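Local coordinates for protein arylamine n-acetyltransferase NAT (Mycobacterium tuberculosis, PDB 4BGF) that catalyses the transfer of an acetyl group, in this family from acetyl-CoA, to the amine nitrogen of arylamines, probably through an acetylated cysteine, at residues A[113-118]-A[124-129]; A[137-142]-A[147-152]; A[105-110]-A[193-198]; A[7-12]-A[26-31]. All blocks are in the same frame, centred on the assembly; numbering follows the deposited sequence.

Overall arrangement
From the N terminus, contact 4 closes first, folding segment 7-12 against helix 22-35. The chain then runs through the helices to strand 87-95, and contact 3 closes the widest loop, bringing the segment before strand 110-116 up to helix 186-198. Inside that loop lie contact 1, the hairpin of strands 110-116 and 124-126, and then contact 2, where edge strand 139-140 meets the segment 147-152; these two follow in series. Contact 1 touches all three others: strand 139-140 beside it, helix 22-35 across Val126, and His110 of contact 3 through Asp127.

Contact 1: A[113-118]-A[124-129]; sequences LGVTFP and YLVDVG
Tyr124 and Val115 face each other in a hydrogen-bonded antiparallel pair, with Tyr124 N donating to Val115 O at 2.6 Å along a nearly straight line. The return bond runs from Val115 N to Tyr124 O. Two residues along each strand, Leu113 and Val126 form a second such pair, whose two bonds differ in straightness: Val126 N to Leu113 O is close to linear, whereas Leu113 N to Val126 O bends to 144°. Gly114 and Leu125 make the non-hydrogen-bonded pair between them.

Followed outward, Tyr124 starts with CB 3.8 Å from Val115 O. Its CG is turned to the side of its own backbone N (chi1 -75°), which carries the ring out beside Phe117. Tyr124 CD2 then meets Phe117 CE1 at 3.3 Å, and Tyr124 CE2 comes close to both CE1 and CZ of Phe117. The two rings meet along their edges, their planes only 14° apart but displaced so far that they do not stack. At the tip, Tyr124 OH is hydrogen-bonded to Arg140 of the adjoining strand. On the same face of the sheet Val115 CG2 packs on Val126 CG2 at 4.1 Å.

Beyond the strand Asp127 OD1 accepts from Gly129 N in an Asx turn, while OD2 is hydrogen-bonded to His110, consistent with the Cys-His-Asp triad of this family. The hairpin lies between strands 87-95 and 139-140; helix 22-35 covers Tyr124 and Val126, and helix 70-83 packs on Leu113 and Val115.

Contact 2: A[137-142]-A[147-152]; sequences SPLRLE and QPTTHE
Ser137 OG accepts a hydrogen bond from Thr150 N at 3.0 Å, a polar link between the start of segment 137-142 and Thr150. The bond is moderately bent, 147° at the hydrogen. A chi1 of -63° swings the hydroxyl away from the serine's own C=O and across the gap. The same oxygen is also hydrogen-bonded to Gln26 of helix 22-35, so it joins loop and helix at one point. Thr150 itself turns its hydroxyl to Thr136, just before the first segment.

Van der Waals packing involves Ser137, Leu139 and Thr149. Ser137 CB lies 3.8 Å from Thr149 CA, and Ser137 OG passes 3.6 Å from Thr149 CB. Leu139 reaches over with one branch: its CD2 meets Thr149 CG2 at 3.7 Å and comes within 4.1 Å of Gln147 CB. The side chains of Leu139 and Thr149 lie at a slant to each other, and Tyr154 of the next strand packs against both.

A third kind of contact sets an amide against backbone: the extended side chain of Gln147 brings its amide group to Arg140, with Gln147 CD 3.3 Å from Arg140 O. Arg140 bends at chi2 and chi3, and its guanidinium group turns away toward Tyr124.

Residues 137-142 and 147-150 run in almost opposite directions, 177° apart, without a ladder of backbone bonds between them. Here a loop returns along the outer side of edge strand 139-140, whose Leu139 pairs with Leu125 on its inner side, and so borders the large antiparallel sheet of the arylamine N-acetyltransferase fold.

Contact 3: A[105-110]-A[193-198]; sequences LPPQTH and SWYAST
Thr109 faces the turn of helix 186-198 that carries Tyr195 and Ala196, and this small group of side chains forms the closer-packed part of the contact. Thr109 CG2 approaches Tyr195 CD1 at 4.2 Å, coming obliquely to the ring, while Thr109 CB stands 4.4 Å from the CB of Ala196. It is the methyl branch of the threonine, not its hydroxyl, that is turned to the ring (chi1 53°). Even here the packing is light: the nearest backbones, at Thr109 and Ala196, are separated by 6.3 Å between CA atoms. Ala196 is buried and also touches Tyr69.

The outer side is looser. Pro107 CG lies 4.3 Å from Tyr195 CE1, again obliquely to the tyrosine ring, and both residues are exposed to solvent. The tyrosine ring also stacks with His199, just past the segment. The contacts across the segments are apolar; the helix has its own polar bonds. Ser197 OG donates to Ser193 O at 2.7 Å; the same oxygen takes the helical bond from Ser197 N on the opposite face of its plane. On the loop, Gln108 is the centre of an inverse gamma turn.

Directly after Thr109 comes His110, with which it faces Ala93 in a classic beta bulge at the start of strand 110-116. His110 also touches Cys70, and with Asp127 these residues match the Cys-His-Asp triad expected of arylamine N-acetyltransferases. Through Thr109, the helix thus packs next to the residue that probably serves as the catalytic histidine.

Contact 4: A[7-12]-A[26-31]; sequences AYFDRI and QDLVTV
Ile12 and Val31 mark the nearest approach of the two backbones, their CA atoms 6.1 Å apart, where segment 7-12 packs on helix 22-35. The contact belongs to the N-terminal helical part of the arylamine N-acetyltransferase fold. Within the second helix Val31 N bonds to Asp27 O, and Thr30 OG1 reaches that oxygen from the same face of its plane.

The side chains that meet are all apolar. Leu28 takes a central place: Ile12, with a chi1 of 75°, extends its CD1 to 4.2 Å from Leu28 CD2. That methyl of Leu28 is shared, since Phe9 leans in with its ring as well. Ile12 also packs on Val31, the two side chains crossing at about a right angle, but the exact placing of the Val31 CG1 methyl is doubtful. Tyr14, in the connection between the helices, packs on both Phe9 and Leu28, and Ile36 touches Ile12. Tyr8, one position before Phe9, bonds His32 through its hydroxyl and packs on helix 70-83. At the aromatic end of the contact, Leu28 CD2 comes 3.9 Å from Phe9 CE1, approaching that ring obliquely.

Contact 1: A[113-118]-A[124-129]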
loop_
_atom_site.group_PDB
_atom_site.type_symbol
_atom_site.label_atom_id
_atom_site.label_comp_id
_atom_site.label_asym_id
_atom_site.label_seq_id
_atom_site.Cartn_x
_atom_site.Cartn_y
_atom_site.Cartn_z
ATOM N N LEU A 113 8.045 4.222 -4.562
ATOM C CA LEU A 113 8.770 5.506 -4.593
ATOM C C LEU A 113 10.238 5.300 -4.359
ATOM O O LEU A 113 10.616 4.413 -3.606
ATOM C CB LEU A 113 8.305 6.454 -3.489
ATOM C CG LEU A 113 6.807 6.632 -3.387
ATOM C CD1 LEU A 113 6.505 7.528 -2.192
ATOM C CD2 LEU A 113 6.230 7.157 -4.703
ATOM N N GLY A 114 11.055 6.150 -4.990
ATOM C CA GLY A 114 12.471 6.271 -4.677
ATOM C C GLY A 114 12.745 7.678 -4.166
ATOM O O GLY A 114 12.613 8.634 -4.916
ATOM N N VAL A 115 13.140 7.794 -2.900
ATOM C CA VAL A 115 13.163 9.070 -2.201
ATOM C C VAL A 115 14.597 9.437 -1.817
ATOM O O VAL A 115 15.343 8.579 -1.361
ATOM C CB VAL A 115 12.217 9.027 -0.940
ATOM C CG1 VAL A 115 12.540 10.105 0.076
ATOM C CG2 VAL A 115 10.756 9.126 -1.372
ATOM N N THR A 116 14.981 10.697 -2.061
ATOM C CA THR A 116 16.197 11.266 -1.487
ATOM C C THR A 116 15.839 12.494 -0.658
ATOM O O THR A 116 14.715 12.982 -0.712
ATOM C CB THR A 116 17.270 11.634 -2.532
ATOM O OG1 THR A 116 16.742 12.574 -3.472
ATOM C CG2 THR A 116 17.746 10.394 -3.245
ATOM N N PHE A 117 16.800 12.945 0.142
ATOM C CA PHE A 117 16.637 14.075 1.054
ATOM C C PHE A 117 18.053 14.555 1.359
ATOM O O PHE A 117 19.019 13.912 0.939
ATOM C CB PHE A 117 15.836 13.691 2.344
ATOM C CG PHE A 117 16.363 12.502 3.050
ATOM C CD1 PHE A 117 15.989 11.244 2.663
ATOM C CD2 PHE A 117 17.241 12.639 4.089
ATOM C CE1 PHE A 117 16.484 10.132 3.295
ATOM C CE2 PHE A 117 17.744 11.536 4.729
ATOM C CZ PHE A 117 17.366 10.275 4.328
ATOM N N PRO A 118 18.180 15.697 2.059
ATOM C CA PRO A 118 19.486 16.293 2.331
ATOM C C PRO A 118 20.430 15.386 3.088
ATOM O O PRO A 118 20.090 14.844 4.128
ATOM C CB PRO A 118 19.131 17.516 3.164
ATOM C CG PRO A 118 17.845 17.897 2.662
ATOM C CD PRO A 118 17.105 16.624 2.435
ATOM N N TYR A 124 16.336 6.144 -1.066
ATOM C CA TYR A 124 15.632 5.156 -0.255
ATOM C C TYR A 124 14.371 4.746 -0.951
ATOM O O TYR A 124 13.658 5.581 -1.485
ATOM C CB TYR A 124 15.246 5.704 1.131
ATOM C CG TYR A 124 16.391 5.818 2.116
ATOM C CD1 TYR A 124 16.825 4.717 2.818
ATOM C CD2 TYR A 124 17.032 7.027 2.328
ATOM C CE1 TYR A 124 17.862 4.798 3.695
ATOM C CE2 TYR A 124 18.069 7.128 3.210
ATOM C CZ TYR A 124 18.484 6.004 3.892
ATOM O OH TYR A 124 19.527 6.068 4.786
ATOM N N LEU A 125 14.093 3.453 -0.923
ATOM C CA LEU A 125 12.814 2.956 -1.346
ATOM C C LEU A 125 11.740 3.171 -0.272
ATOM O O LEU A 125 11.963 2.896 0.898
ATOM C CB LEU A 125 12.970 1.486 -1.667
ATOM C CG LEU A 125 11.808 0.670 -2.243
ATOM C CD1 LEU A 125 12.392 -0.613 -2.769
ATOM C CD2 LEU A 125 10.664 0.344 -1.263
ATOM N N VAL A 126 10.572 3.656 -0.698
ATOM C CA VAL A 126 9.413 3.838 0.161
ATOM C C VAL A 126 8.189 3.202 -0.524
ATOM O O VAL A 126 7.934 3.422 -1.708
ATOM C CB VAL A 126 9.202 5.349 0.504
ATOM C CG1 VAL A 126 7.960 5.572 1.384
ATOM C CG2 VAL A 126 10.440 5.916 1.158
ATOM N N ASP A 127 7.455 2.369 0.209
ATOM C CA ASP A 127 6.268 1.693 -0.339
ATOM C C ASP A 127 5.219 1.416 0.741
ATOM O O ASP A 127 5.353 0.457 1.490
ATOM C CB ASP A 127 6.655 0.371 -1.026
ATOM C CG ASP A 127 5.532 -0.201 -1.850
ATOM O OD1 ASP A 127 4.450 0.395 -1.842
ATOM O OD2 ASP A 127 5.722 -1.236 -2.499
ATOM N N VAL A 128 4.180 2.247 0.807
ATOM C CA VAL A 128 3.094 2.079 1.772
ATOM C C VAL A 128 1.844 1.551 1.061
ATOM O O VAL A 128 0.743 1.683 1.579
ATOM C CB VAL A 128 2.768 3.407 2.567
ATOM C CG1 VAL A 128 3.967 3.853 3.364
ATOM C CG2 VAL A 128 2.317 4.567 1.650
ATOM N N GLY A 129 2.026 0.940 -0.109
ATOM C CA GLY A 129 0.908 0.591 -0.957
ATOM C C GLY A 129 0.858 -0.837 -1.429
ATOM O O GLY A 129 0.049 -1.162 -2.281
#

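Contact 2: A[137-142]-A[147-152]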
loop_
_atom_site.group_PDB
_atom_site.type_symbol
_atom_site.label_atom_id
_atom_site.label_comp_id
_atom_site.label_asym_id
_atom_site.label_seq_id
_atom_site.Cartn_x
_atom_site.Cartn_y
_atom_site.Cartn_z
ATOM N N SER A 137 9.645 0.154 6.971
ATOM C CA SER A 137 10.771 1.060 7.198
ATOM C C SER A 137 11.282 1.470 5.846
ATOM O O SER A 137 11.227 0.685 4.908
ATOM C CB SER A 137 11.924 0.379 7.954
ATOM O OG SER A 137 11.507 -0.019 9.223
ATOM N N PRO A 138 11.792 2.700 5.729
ATOM C CA PRO A 138 12.499 3.023 4.491
ATOM C C PRO A 138 13.600 2.014 4.257
ATOM O O PRO A 138 14.207 1.547 5.214
ATOM C CB PRO A 138 13.110 4.395 4.782
ATOM C CG PRO A 138 12.238 4.979 5.840
ATOM C CD PRO A 138 11.747 3.833 6.670
ATOM N N LEU A 139 13.838 1.658 3.010
ATOM C CA LEU A 139 14.926 0.759 2.670
ATOM C C LEU A 139 15.941 1.413 1.746
ATOM O O LEU A 139 15.603 1.825 0.635
ATOM C CB LEU A 139 14.398 -0.504 1.991
ATOM C CG LEU A 139 13.373 -1.263 2.816
ATOM C CD1 LEU A 139 12.775 -2.325 1.940
ATOM C CD2 LEU A 139 14.009 -1.863 4.090
ATOM N N ARG A 140 17.190 1.472 2.212
ATOM C CA ARG A 140 18.333 1.858 1.393
ATOM C C ARG A 140 18.350 0.983 0.141
ATOM O O ARG A 140 18.217 -0.231 0.214
ATOM C CB ARG A 140 19.631 1.703 2.206
ATOM C CG ARG A 140 20.947 2.027 1.488
ATOM C CD ARG A 140 21.025 3.472 0.971
ATOM N NE ARG A 140 20.944 4.465 2.043
ATOM C CZ ARG A 140 21.983 5.111 2.574
ATOM N NH1 ARG A 140 23.221 4.894 2.155
ATOM N NH2 ARG A 140 21.779 5.986 3.542
ATOM N N LEU A 141 18.475 1.627 -1.009
ATOM C CA LEU A 141 18.410 0.969 -2.294
ATOM C C LEU A 141 19.770 0.394 -2.659
ATOM O O LEU A 141 20.514 0.996 -3.421
ATOM C CB LEU A 141 17.962 2.003 -3.309
ATOM C CG LEU A 141 18.028 1.805 -4.817
ATOM C CD1 LEU A 141 17.116 0.721 -5.358
ATOM C CD2 LEU A 141 17.664 3.118 -5.424
ATOM N N GLU A 142 20.100 -0.757 -2.078
ATOM C CA GLU A 142 21.368 -1.432 -2.341
ATOM C C GLU A 142 21.087 -2.917 -2.325
ATOM O O GLU A 142 20.273 -3.390 -1.543
ATOM C CB GLU A 142 22.443 -1.073 -1.290
ATOM C CG GLU A 142 22.046 -1.340 0.184
ATOM C CD GLU A 142 23.204 -1.260 1.176
ATOM O OE1 GLU A 142 24.338 -1.630 0.806
ATOM O OE2 GLU A 142 22.967 -0.845 2.337
ATOM N N GLN A 147 18.371 -6.042 5.270
ATOM C CA GLN A 147 17.951 -4.760 5.828
ATOM C C GLN A 147 16.853 -4.904 6.877
ATOM O O GLN A 147 15.725 -5.292 6.567
ATOM C CB GLN A 147 17.529 -3.805 4.702
ATOM C CG GLN A 147 18.713 -3.138 4.042
ATOM C CD GLN A 147 18.364 -2.343 2.810
ATOM O OE1 GLN A 147 18.070 -1.161 2.892
ATOM N NE2 GLN A 147 18.438 -2.978 1.655
ATOM N N PRO A 148 17.191 -4.590 8.134
ATOM C CA PRO A 148 16.229 -4.571 9.235
ATOM C C PRO A 148 15.113 -3.558 9.027
ATOM O O PRO A 148 15.332 -2.491 8.454
ATOM C CB PRO A 148 17.087 -4.162 10.439
ATOM C CG PRO A 148 18.447 -4.538 10.077
ATOM C CD PRO A 148 18.563 -4.338 8.607
ATOM N N THR A 149 13.921 -3.902 9.493
ATOM C CA THR A 149 12.770 -3.022 9.439
ATOM C C THR A 149 12.160 -3.093 10.827
ATOM O O THR A 149 12.609 -3.860 11.665
ATOM C CB THR A 149 11.735 -3.482 8.387
ATOM O OG1 THR A 149 11.249 -4.775 8.714
ATOM C CG2 THR A 149 12.353 -3.545 6.996
ATOM N N THR A 150 11.135 -2.298 11.085
ATOM C CA THR A 150 10.378 -2.445 12.315
ATOM C C THR A 150 9.660 -3.775 12.416
ATOM O O THR A 150 9.306 -4.189 13.510
ATOM C CB THR A 150 9.313 -1.388 12.408
ATOM O OG1 THR A 150 8.528 -1.401 11.217
ATOM C CG2 THR A 150 9.943 -0.066 12.501
ATOM N N HIS A 151 9.358 -4.412 11.274
ATOM C CA HIS A 151 8.837 -5.808 11.249
ATOM C C HIS A 151 9.942 -6.771 10.779
ATOM O O HIS A 151 11.021 -6.746 11.316
ATOM C CB HIS A 151 7.544 -5.937 10.387
ATOM C CG HIS A 151 6.340 -5.334 11.013
ATOM N ND1 HIS A 151 6.291 -3.983 11.284
ATOM C CD2 HIS A 151 5.164 -5.841 11.427
ATOM C CE1 HIS A 151 5.132 -3.693 11.827
ATOM N NE2 HIS A 151 4.427 -4.798 11.935
ATOM N N GLU A 152 9.657 -7.595 9.774
ATOM C CA GLU A 152 10.607 -8.566 9.245
ATOM C C GLU A 152 11.683 -7.810 8.501
ATOM O O GLU A 152 11.470 -6.675 8.117
ATOM C CB GLU A 152 9.889 -9.518 8.281
ATOM C CG GLU A 152 8.600 -10.133 8.862
ATOM C CD GLU A 152 7.366 -9.354 8.488
ATOM O OE1 GLU A 152 7.516 -8.188 8.088
ATOM O OE2 GLU A 152 6.253 -9.905 8.605
#

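Contact 3: A[105-110]-A[193-198]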
loop_
_atom_site.group_PDB
_atom_site.type_symbol
_atom_site.label_atom_id
_atom_site.label_comp_id
_atom_site.label_asym_id
_atom_site.label_seq_id
_atom_site.Cartn_x
_atom_site.Cartn_y
_atom_site.Cartn_z
ATOM N N LEU A 105 4.127 -13.248 -17.165
ATOM C CA LEU A 105 4.539 -11.969 -16.605
ATOM C C LEU A 105 3.392 -11.062 -16.180
ATOM O O LEU A 105 2.465 -10.832 -16.939
ATOM C CB LEU A 105 5.333 -11.237 -17.655
ATOM C CG LEU A 105 6.083 -10.011 -17.211
ATOM C CD1 LEU A 105 6.991 -10.325 -16.040
ATOM C CD2 LEU A 105 6.867 -9.560 -18.373
ATOM N N PRO A 106 3.454 -10.539 -14.954
ATOM C CA PRO A 106 2.350 -9.670 -14.587
ATOM C C PRO A 106 2.421 -8.333 -15.317
ATOM O O PRO A 106 3.477 -8.014 -15.858
ATOM C CB PRO A 106 2.576 -9.463 -13.099
ATOM C CG PRO A 106 3.412 -10.550 -12.680
ATOM C CD PRO A 106 4.299 -10.840 -13.792
ATOM N N PRO A 107 1.309 -7.565 -15.328
ATOM C CA PRO A 107 1.354 -6.196 -15.845
ATOM C C PRO A 107 2.006 -5.279 -14.827
ATOM O O PRO A 107 1.998 -5.592 -13.643
ATOM C CB PRO A 107 -0.127 -5.846 -16.048
ATOM C CG PRO A 107 -0.838 -6.652 -15.077
ATOM C CD PRO A 107 -0.069 -7.965 -14.990
ATOM N N GLN A 108 2.564 -4.160 -15.267
ATOM C CA GLN A 108 3.146 -3.206 -14.317
ATOM C C GLN A 108 2.112 -2.408 -13.591
ATOM O O GLN A 108 1.911 -1.267 -13.912
ATOM C CB GLN A 108 4.089 -2.263 -15.022
ATOM C CG GLN A 108 5.408 -2.902 -15.268
ATOM C CD GLN A 108 6.344 -1.995 -15.965
ATOM O OE1 GLN A 108 5.941 -1.226 -16.827
ATOM N NE2 GLN A 108 7.612 -2.058 -15.588
ATOM N N THR A 109 1.445 -3.025 -12.632
ATOM C CA THR A 109 0.294 -2.422 -11.982
ATOM C C THR A 109 0.582 -2.232 -10.494
ATOM O O THR A 109 -0.328 -2.128 -9.691
ATOM C CB THR A 109 -1.006 -3.271 -12.154
ATOM O OG1 THR A 109 -0.781 -4.611 -11.729
ATOM C CG2 THR A 109 -1.499 -3.283 -13.594
ATOM N N HIS A 110 1.861 -2.260 -10.144
ATOM C CA HIS A 110 2.308 -1.770 -8.865
ATOM C C HIS A 110 3.206 -0.513 -9.028
ATOM O O HIS A 110 3.840 -0.318 -10.052
ATOM C CB HIS A 110 3.028 -2.872 -8.093
ATOM C CG HIS A 110 3.412 -2.462 -6.712
ATOM N ND1 HIS A 110 2.483 -2.077 -5.775
ATOM C CD2 HIS A 110 4.624 -2.332 -6.128
ATOM C CE1 HIS A 110 3.102 -1.745 -4.661
ATOM N NE2 HIS A 110 4.397 -1.897 -4.845
ATOM N N SER A 193 -3.183 2.191 -13.397
ATOM C CA SER A 193 -4.282 2.189 -12.438
ATOM C C SER A 193 -5.647 2.002 -13.116
ATOM O O SER A 193 -6.541 1.434 -12.523
ATOM C CB SER A 193 -4.296 3.465 -11.620
ATOM O OG SER A 193 -5.248 3.380 -10.577
ATOM N N TRP A 194 -5.811 2.536 -14.323
ATOM C CA TRP A 194 -7.036 2.339 -15.075
ATOM C C TRP A 194 -7.230 0.869 -15.370
ATOM O O TRP A 194 -8.327 0.355 -15.284
ATOM C CB TRP A 194 -7.014 3.149 -16.395
ATOM C CG TRP A 194 -8.234 2.952 -17.256
ATOM C CD1 TRP A 194 -8.345 2.172 -18.378
ATOM C CD2 TRP A 194 -9.524 3.543 -17.050
ATOM N NE1 TRP A 194 -9.617 2.244 -18.878
ATOM C CE2 TRP A 194 -10.366 3.074 -18.088
ATOM C CE3 TRP A 194 -10.049 4.425 -16.087
ATOM C CZ2 TRP A 194 -11.702 3.452 -18.188
ATOM C CZ3 TRP A 194 -11.364 4.791 -16.178
ATOM C CH2 TRP A 194 -12.184 4.313 -17.224
ATOM N N TYR A 195 -6.164 0.201 -15.762
ATOM C CA TYR A 195 -6.217 -1.234 -15.994
ATOM C C TYR A 195 -6.509 -1.956 -14.671
ATOM O O TYR A 195 -7.411 -2.789 -14.606
ATOM C CB TYR A 195 -4.888 -1.701 -16.562
ATOM C CG TYR A 195 -4.891 -3.103 -17.068
ATOM C CD1 TYR A 195 -4.608 -4.167 -16.226
ATOM C CD2 TYR A 195 -5.162 -3.365 -18.401
ATOM C CE1 TYR A 195 -4.612 -5.464 -16.698
ATOM C CE2 TYR A 195 -5.164 -4.653 -18.897
ATOM C CZ TYR A 195 -4.895 -5.707 -18.034
ATOM O OH TYR A 195 -4.896 -6.989 -18.552
ATOM N N ALA A 196 -5.762 -1.614 -13.611
ATOM C CA ALA A 196 -5.955 -2.215 -12.284
ATOM C C ALA A 196 -7.389 -2.117 -11.742
ATOM O O ALA A 196 -7.881 -3.033 -11.104
ATOM C CB ALA A 196 -4.974 -1.589 -11.261
ATOM N N SER A 197 -8.048 -0.988 -11.969
ATOM C CA SER A 197 -9.353 -0.731 -11.371
ATOM C C SER A 197 -10.536 -0.851 -12.339
ATOM O O SER A 197 -11.644 -0.505 -11.967
ATOM C CB SER A 197 -9.348 0.654 -10.727
ATOM O OG SER A 197 -9.124 1.640 -11.700
ATOM N N THR A 198 -10.286 -1.278 -13.578
ATOM C CA THR A 198 -11.350 -1.503 -14.562
ATOM C C THR A 198 -11.305 -2.842 -15.348
ATOM O O THR A 198 -12.355 -3.322 -15.759
ATOM C CB THR A 198 -11.508 -0.337 -15.624
ATOM O OG1 THR A 198 -10.360 -0.232 -16.463
ATOM C CG2 THR A 198 -11.738 0.989 -14.972
#

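Contact 4: A[7-12]-A[26-31]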
loop_
_atom_site.group_PDB
_atom_site.type_symbol
_atom_site.label_atom_id
_atom_site.label_comp_id
_atom_site.label_asym_id
_atom_site.label_seq_id
_atom_site.Cartn_x
_atom_site.Cartn_y
_atom_site.Cartn_z
ATOM N N ALA A 7 -4.036 18.523 7.585
ATOM C CA ALA A 7 -5.176 17.634 7.609
ATOM C C ALA A 7 -4.730 16.197 7.487
ATOM O O ALA A 7 -5.361 15.301 8.026
ATOM C CB ALA A 7 -6.112 17.976 6.512
ATOM N N TYR A 8 -3.636 16.000 6.777
ATOM C CA TYR A 8 -3.065 14.684 6.577
ATOM C C TYR A 8 -2.387 14.251 7.858
ATOM O O TYR A 8 -2.454 13.090 8.251
ATOM C CB TYR A 8 -2.062 14.723 5.413
ATOM C CG TYR A 8 -1.209 13.485 5.337
ATOM C CD1 TYR A 8 -1.669 12.342 4.688
ATOM C CD2 TYR A 8 0.047 13.452 5.931
ATOM C CE1 TYR A 8 -0.912 11.210 4.626
ATOM C CE2 TYR A 8 0.822 12.326 5.879
ATOM C CZ TYR A 8 0.341 11.193 5.231
ATOM O OH TYR A 8 1.123 10.046 5.181
ATOM N N PHE A 9 -1.738 15.193 8.532
ATOM C CA PHE A 9 -1.096 14.903 9.806
ATOM C C PHE A 9 -2.099 14.591 10.909
ATOM O O PHE A 9 -1.829 13.746 11.746
ATOM C CB PHE A 9 -0.211 16.062 10.246
ATOM C CG PHE A 9 1.055 16.204 9.452
ATOM C CD1 PHE A 9 1.586 15.152 8.721
ATOM C CD2 PHE A 9 1.713 17.421 9.435
ATOM C CE1 PHE A 9 2.756 15.306 7.995
ATOM C CE2 PHE A 9 2.883 17.589 8.716
ATOM C CZ PHE A 9 3.406 16.530 7.989
ATOM N N ASP A 10 -3.252 15.252 10.908
ATOM C CA ASP A 10 -4.261 14.997 11.934
ATOM C C ASP A 10 -5.150 13.794 11.584
ATOM O O ASP A 10 -5.884 13.305 12.425
ATOM C CB ASP A 10 -5.097 16.254 12.223
ATOM C CG ASP A 10 -4.347 17.287 13.088
ATOM O OD1 ASP A 10 -3.370 17.902 12.591
ATOM O OD2 ASP A 10 -4.743 17.488 14.263
ATOM N N ARG A 11 -5.059 13.308 10.357
ATOM C CA ARG A 11 -5.734 12.077 9.951
ATOM C C ARG A 11 -4.986 10.897 10.539
ATOM O O ARG A 11 -5.564 10.030 11.180
ATOM C CB ARG A 11 -5.732 11.963 8.421
ATOM C CG ARG A 11 -5.958 10.576 7.844
ATOM C CD ARG A 11 -7.430 10.270 7.599
ATOM N NE ARG A 11 -7.600 9.152 6.673
ATOM C CZ ARG A 11 -7.980 7.921 7.014
ATOM N NH1 ARG A 11 -8.247 7.608 8.276
ATOM N NH2 ARG A 11 -8.099 6.995 6.063
ATOM N N ILE A 12 -3.687 10.877 10.286
ATOM C CA ILE A 12 -2.808 9.829 10.780
ATOM C C ILE A 12 -2.264 10.184 12.171
ATOM O O ILE A 12 -1.531 9.404 12.760
ATOM C CB ILE A 12 -1.642 9.556 9.773
ATOM C CG1 ILE A 12 -0.569 10.661 9.812
ATOM C CG2 ILE A 12 -2.206 9.394 8.369
ATOM C CD1 ILE A 12 0.591 10.422 8.880
ATOM N N GLN A 26 10.905 7.583 8.389
ATOM C CA GLN A 26 10.547 6.353 9.082
ATOM C C GLN A 26 9.223 6.502 9.869
ATOM O O GLN A 26 8.359 5.634 9.796
ATOM C CB GLN A 26 11.715 5.929 9.994
ATOM C CG GLN A 26 11.406 4.899 11.082
ATOM C CD GLN A 26 11.230 3.490 10.564
ATOM O OE1 GLN A 26 12.126 2.668 10.642
ATOM N NE2 GLN A 26 10.061 3.204 10.056
ATOM N N ASP A 27 9.066 7.606 10.603
ATOM C CA ASP A 27 7.881 7.844 11.435
ATOM C C ASP A 27 6.596 8.036 10.632
ATOM O O ASP A 27 5.495 7.653 11.057
ATOM C CB ASP A 27 8.090 9.076 12.329
ATOM C CG ASP A 27 9.204 8.883 13.351
ATOM O OD1 ASP A 27 9.810 7.787 13.387
ATOM O OD2 ASP A 27 9.466 9.831 14.125
ATOM N N LEU A 28 6.732 8.684 9.488
ATOM C CA LEU A 28 5.577 8.947 8.675
ATOM C C LEU A 28 5.063 7.668 8.095
ATOM O O LEU A 28 3.866 7.454 8.072
ATOM C CB LEU A 28 5.913 9.913 7.572
ATOM C CG LEU A 28 5.952 11.354 8.022
ATOM C CD1 LEU A 28 6.482 12.141 6.872
ATOM C CD2 LEU A 28 4.564 11.838 8.418
ATOM N N VAL A 29 5.986 6.827 7.637
ATOM C CA VAL A 29 5.658 5.521 7.098
ATOM C C VAL A 29 4.926 4.648 8.133
ATOM O O VAL A 29 3.905 4.052 7.819
ATOM C CB VAL A 29 6.931 4.806 6.562
ATOM C CG1 VAL A 29 6.722 3.316 6.411
ATOM C CG2 VAL A 29 7.339 5.369 5.176
ATOM N N THR A 30 5.456 4.566 9.355
ATOM C CA THR A 30 4.839 3.776 10.426
ATOM C C THR A 30 3.410 4.212 10.741
ATOM O O THR A 30 2.514 3.405 10.771
ATOM C CB THR A 30 5.626 3.915 11.719
ATOM O OG1 THR A 30 5.692 5.301 12.041
ATOM C CG2 THR A 30 7.044 3.391 11.584
ATOM N N VAL A 31 3.213 5.503 10.989
ATOM C CA VAL A 31 1.899 6.043 11.316
ATOM C C VAL A 31 0.893 6.045 10.142
ATOM O O VAL A 31 -0.304 5.919 10.348
ATOM C CB VAL A 31 2.064 7.464 11.865
ATOM C CG1 VAL A 31 0.772 7.982 12.384
ATOM C CG2 VAL A 31 3.039 7.473 13.007
#